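PDB 4P56: putative extracellular solute-binding protein from Bordetella bronchiseptica, which binds mandelate and probably delivers it, as a periplasmic solute-binding protein, to a TRAP-type membrane transporter. Local coordinates for residues A145-P157 against V203-V215. Numbering follows the deposited sequence.
Sequences AHGPGIAFTTSKP and VADGVFFPAESLV. With RMN ((R)-mandelic acid), chain D.
Strands 149-153 and 206-210 run antiparallel as neighbours within a mixed sheet of the solute-binding fold, their axes approaching to 4.4 Å with 146° between the strand directions. Phe-152 and Val-207 form a hydrogen-bonded pair (Phe-152 N to Val-207 O 3.0 Å, Val-207 N to Phe-152 O 2.8 Å). Ile-150 N also bonds Phe-209 O at 2.8 Å, while the return bond is weak; past the strand end, Thr-154 N donates to Asp-205 O. With CG anti to its carbonyl carbon (chi1 -67°), the Phe-152 ring is carried along strand 206-210 to the following helix, where CZ meets Leu-214 CB at 4.0 Å. Ile-150 CG2 and Leu-214 CD1 hold this ring between them on opposite faces, and Ile-150 CD1 touches Ala-211 CB. Near the ligand, Pro-210 CG covers a face of the His-146 ring, 3.8 Å from its centroid, in a CH-pi contact. His-146 ND1 donates to Gly-147 O at 2.7 Å, almost in the ring plane. NE2 faces mandelate O8 at 3.4 Å, and Phe-209 CE1 approaches O11; Arg-170, in cation-pi contact with Phe-209, hydrogen-bonds the ligand. The contact thus joins an apolar sheet-helix interface to the mandelate pocket, where the ND1 bond probably sets the rotation that turns His-146 NE2 to the ligand.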
# COMPACT_ATOMS: atom_id res chain seq x y z
N ALA A 145 0.67 -1.03 -4.99
CA ALA A 145 -0.45 -0.70 -4.10
C ALA A 145 -1.07 -2.00 -3.68
O ALA A 145 -0.96 -2.99 -4.41
CB ALA A 145 -1.46 0.14 -4.83
N HIS A 146 -1.74 -2.03 -2.53
CA HIS A 146 -2.50 -3.21 -2.18
C HIS A 146 -3.91 -3.15 -2.78
O HIS A 146 -4.23 -2.24 -3.56
CB HIS A 146 -2.48 -3.49 -0.66
CG HIS A 146 -3.19 -2.49 0.22
ND1 HIS A 146 -4.52 -2.14 0.09
CD2 HIS A 146 -2.78 -1.89 1.37
CE1 HIS A 146 -4.87 -1.33 1.06
NE2 HIS A 146 -3.83 -1.15 1.86
N GLY A 147 -4.75 -4.11 -2.43
CA GLY A 147 -6.06 -4.19 -3.02
C GLY A 147 -7.05 -3.25 -2.37
O GLY A 147 -6.66 -2.39 -1.58
N PRO A 148 -8.33 -3.39 -2.73
CA PRO A 148 -9.40 -2.56 -2.20
C PRO A 148 -9.42 -2.61 -0.68
O PRO A 148 -9.42 -3.70 -0.10
CB PRO A 148 -10.67 -3.23 -2.73
CG PRO A 148 -10.25 -4.08 -3.85
CD PRO A 148 -8.80 -4.37 -3.72
N GLY A 149 -9.46 -1.44 -0.05
CA GLY A 149 -9.52 -1.35 1.40
C GLY A 149 -10.93 -1.67 1.88
O GLY A 149 -11.94 -1.35 1.24
N ILE A 150 -10.98 -2.33 3.03
CA ILE A 150 -12.24 -2.76 3.62
C ILE A 150 -12.37 -2.18 5.02
O ILE A 150 -11.37 -2.01 5.72
CB ILE A 150 -12.24 -4.28 3.73
CG1 ILE A 150 -12.25 -4.88 2.32
CG2 ILE A 150 -13.45 -4.73 4.56
CD1 ILE A 150 -12.09 -6.41 2.26
N ALA A 151 -13.59 -1.88 5.44
CA ALA A 151 -13.80 -1.44 6.80
C ALA A 151 -14.14 -2.62 7.70
O ALA A 151 -15.27 -3.13 7.68
CB ALA A 151 -14.92 -0.38 6.86
N PHE A 152 -13.16 -3.04 8.51
CA PHE A 152 -13.36 -4.14 9.45
C PHE A 152 -13.61 -3.62 10.87
O PHE A 152 -12.91 -2.71 11.35
CB PHE A 152 -12.12 -5.02 9.53
CG PHE A 152 -11.81 -5.78 8.28
CD1 PHE A 152 -12.57 -6.87 7.90
CD2 PHE A 152 -10.70 -5.43 7.51
CE1 PHE A 152 -12.27 -7.60 6.77
CE2 PHE A 152 -10.39 -6.18 6.36
CZ PHE A 152 -11.16 -7.25 5.99
N THR A 153 -14.58 -4.22 11.56
CA THR A 153 -14.82 -3.87 12.95
C THR A 153 -15.06 -5.10 13.82
O THR A 153 -15.51 -6.15 13.35
CB THR A 153 -16.02 -2.99 13.11
OG1 THR A 153 -17.13 -3.62 12.46
CG2 THR A 153 -15.77 -1.63 12.50
N THR A 154 -14.79 -4.93 15.10
CA THR A 154 -14.84 -6.03 16.04
C THR A 154 -16.29 -6.37 16.36
O THR A 154 -16.66 -7.53 16.27
CB THR A 154 -14.06 -5.67 17.30
OG1 THR A 154 -12.69 -5.46 16.95
CG2 THR A 154 -14.20 -6.77 18.37
N SER A 155 -17.11 -5.38 16.67
CA SER A 155 -18.47 -5.66 17.13
C SER A 155 -19.54 -4.73 16.57
O SER A 155 -20.73 -4.91 16.82
CB SER A 155 -18.49 -5.58 18.65
OG SER A 155 -18.22 -4.25 19.07
N LYS A 156 -19.14 -3.72 15.81
CA LYS A 156 -20.08 -2.71 15.35
C LYS A 156 -20.21 -2.74 13.84
O LYS A 156 -19.27 -2.42 13.13
CB LYS A 156 -19.59 -1.33 15.79
CG LYS A 156 -19.59 -1.16 17.30
CD LYS A 156 -19.11 0.24 17.71
CE LYS A 156 -19.33 0.49 19.20
NZ LYS A 156 -18.51 -0.41 20.07
N PRO A 157 -21.39 -3.12 13.34
CA PRO A 157 -21.57 -3.17 11.89
C PRO A 157 -21.55 -1.78 11.29
O PRO A 157 -21.91 -0.79 11.94
CB PRO A 157 -22.95 -3.80 11.73
CG PRO A 157 -23.67 -3.49 12.99
CD PRO A 157 -22.63 -3.44 14.07
N VAL A 203 -8.40 -1.53 22.34
CA VAL A 203 -8.07 -0.12 22.17
C VAL A 203 -8.73 0.39 20.91
O VAL A 203 -9.37 1.44 20.92
CB VAL A 203 -6.56 0.11 22.07
CG1 VAL A 203 -6.26 1.57 21.70
CG2 VAL A 203 -5.86 -0.30 23.38
N ALA A 204 -8.60 -0.37 19.82
CA ALA A 204 -9.25 -0.05 18.56
C ALA A 204 -10.56 -0.83 18.40
O ALA A 204 -10.64 -1.97 18.87
CB ALA A 204 -8.33 -0.37 17.42
N ASP A 205 -11.56 -0.19 17.77
CA ASP A 205 -12.85 -0.79 17.47
C ASP A 205 -12.83 -1.50 16.13
O ASP A 205 -13.77 -2.22 15.78
CB ASP A 205 -13.92 0.30 17.35
CG ASP A 205 -14.17 1.00 18.64
OD1 ASP A 205 -14.49 0.32 19.63
OD2 ASP A 205 -14.02 2.24 18.66
N GLY A 206 -11.78 -1.24 15.36
CA GLY A 206 -11.76 -1.68 13.99
C GLY A 206 -10.48 -1.30 13.29
O GLY A 206 -9.54 -0.78 13.90
N VAL A 207 -10.42 -1.64 12.01
CA VAL A 207 -9.21 -1.49 11.23
C VAL A 207 -9.55 -1.35 9.77
O VAL A 207 -10.50 -1.97 9.28
CB VAL A 207 -8.21 -2.67 11.44
CG1 VAL A 207 -8.84 -4.01 11.11
CG2 VAL A 207 -6.96 -2.48 10.58
N PHE A 208 -8.81 -0.48 9.09
CA PHE A 208 -8.91 -0.35 7.64
C PHE A 208 -7.76 -1.21 7.11
O PHE A 208 -6.59 -0.93 7.39
CB PHE A 208 -8.75 1.12 7.17
CG PHE A 208 -10.01 1.97 7.31
CD1 PHE A 208 -11.15 1.49 7.88
CD2 PHE A 208 -10.01 3.31 6.85
CE1 PHE A 208 -12.28 2.28 7.99
CE2 PHE A 208 -11.12 4.09 6.95
CZ PHE A 208 -12.27 3.57 7.53
N PHE A 209 -8.09 -2.29 6.42
CA PHE A 209 -7.10 -3.19 5.81
C PHE A 209 -7.68 -3.73 4.50
O PHE A 209 -8.91 -3.73 4.32
CB PHE A 209 -6.88 -4.39 6.72
CG PHE A 209 -5.61 -4.35 7.54
CD1 PHE A 209 -4.51 -3.62 7.15
CD2 PHE A 209 -5.52 -5.13 8.66
CE1 PHE A 209 -3.34 -3.64 7.90
CE2 PHE A 209 -4.35 -5.15 9.43
CZ PHE A 209 -3.27 -4.40 9.03
N PRO A 210 -6.82 -4.23 3.60
CA PRO A 210 -7.31 -5.03 2.49
C PRO A 210 -7.67 -6.43 3.00
O PRO A 210 -7.37 -6.75 4.15
CB PRO A 210 -6.13 -5.09 1.54
CG PRO A 210 -4.95 -5.11 2.47
CD PRO A 210 -5.34 -4.23 3.65
N ALA A 211 -8.34 -7.22 2.19
CA ALA A 211 -8.84 -8.51 2.64
C ALA A 211 -7.77 -9.42 3.24
O ALA A 211 -8.00 -10.05 4.24
CB ALA A 211 -9.52 -9.20 1.50
N GLU A 212 -6.61 -9.51 2.60
CA GLU A 212 -5.60 -10.51 2.99
C GLU A 212 -5.14 -10.32 4.43
O GLU A 212 -4.81 -11.28 5.13
CB GLU A 212 -4.39 -10.47 2.03
CG GLU A 212 -3.46 -9.24 2.17
CD GLU A 212 -2.48 -9.38 3.37
OE1 GLU A 212 -2.09 -8.34 3.93
OE2 GLU A 212 -2.17 -10.52 3.75
N SER A 213 -5.16 -9.06 4.87
CA SER A 213 -4.62 -8.67 6.14
C SER A 213 -5.45 -9.22 7.29
O SER A 213 -4.90 -9.52 8.34
CB SER A 213 -4.57 -7.14 6.22
OG SER A 213 -3.84 -6.61 5.11
N LEU A 214 -6.75 -9.38 7.07
CA LEU A 214 -7.60 -10.04 8.06
C LEU A 214 -6.97 -11.35 8.51
O LEU A 214 -7.03 -11.73 9.69
CB LEU A 214 -8.99 -10.30 7.45
CG LEU A 214 -9.98 -11.08 8.31
CD1 LEU A 214 -10.53 -10.18 9.40
CD2 LEU A 214 -11.12 -11.65 7.46
N VAL A 215 -6.39 -12.07 7.55
CA VAL A 215 -5.88 -13.40 7.83
C VAL A 215 -4.40 -13.34 8.21
O VAL A 215 -3.98 -14.01 9.17
CB VAL A 215 -6.08 -14.33 6.62
CG1 VAL A 215 -5.51 -15.71 6.90
CG2 VAL A 215 -7.53 -14.44 6.31
C1 RMN D . -0.45 -2.04 5.07
C2 RMN D . 0.83 -2.55 5.23
C3 RMN D . 1.07 -3.91 5.14
C4 RMN D . 0.02 -4.79 4.92
C5 RMN D . -1.27 -4.29 4.77
C6 RMN D . -1.49 -2.92 4.84
C7 RMN D . -0.71 -0.57 5.19
C10 RMN D . -1.38 -0.31 6.50
O8 RMN D . -1.56 -0.09 4.23
O11 RMN D . -2.66 -0.33 6.62
O12 RMN D . -0.67 -0.12 7.53
O HOH W 1 -8.97 -6.30 -0.60
O HOH W 2 -11.52 -4.55 19.22
O HOH W 3 -16.20 -2.56 16.93
O HOH W 4 -15.69 -2.18 19.93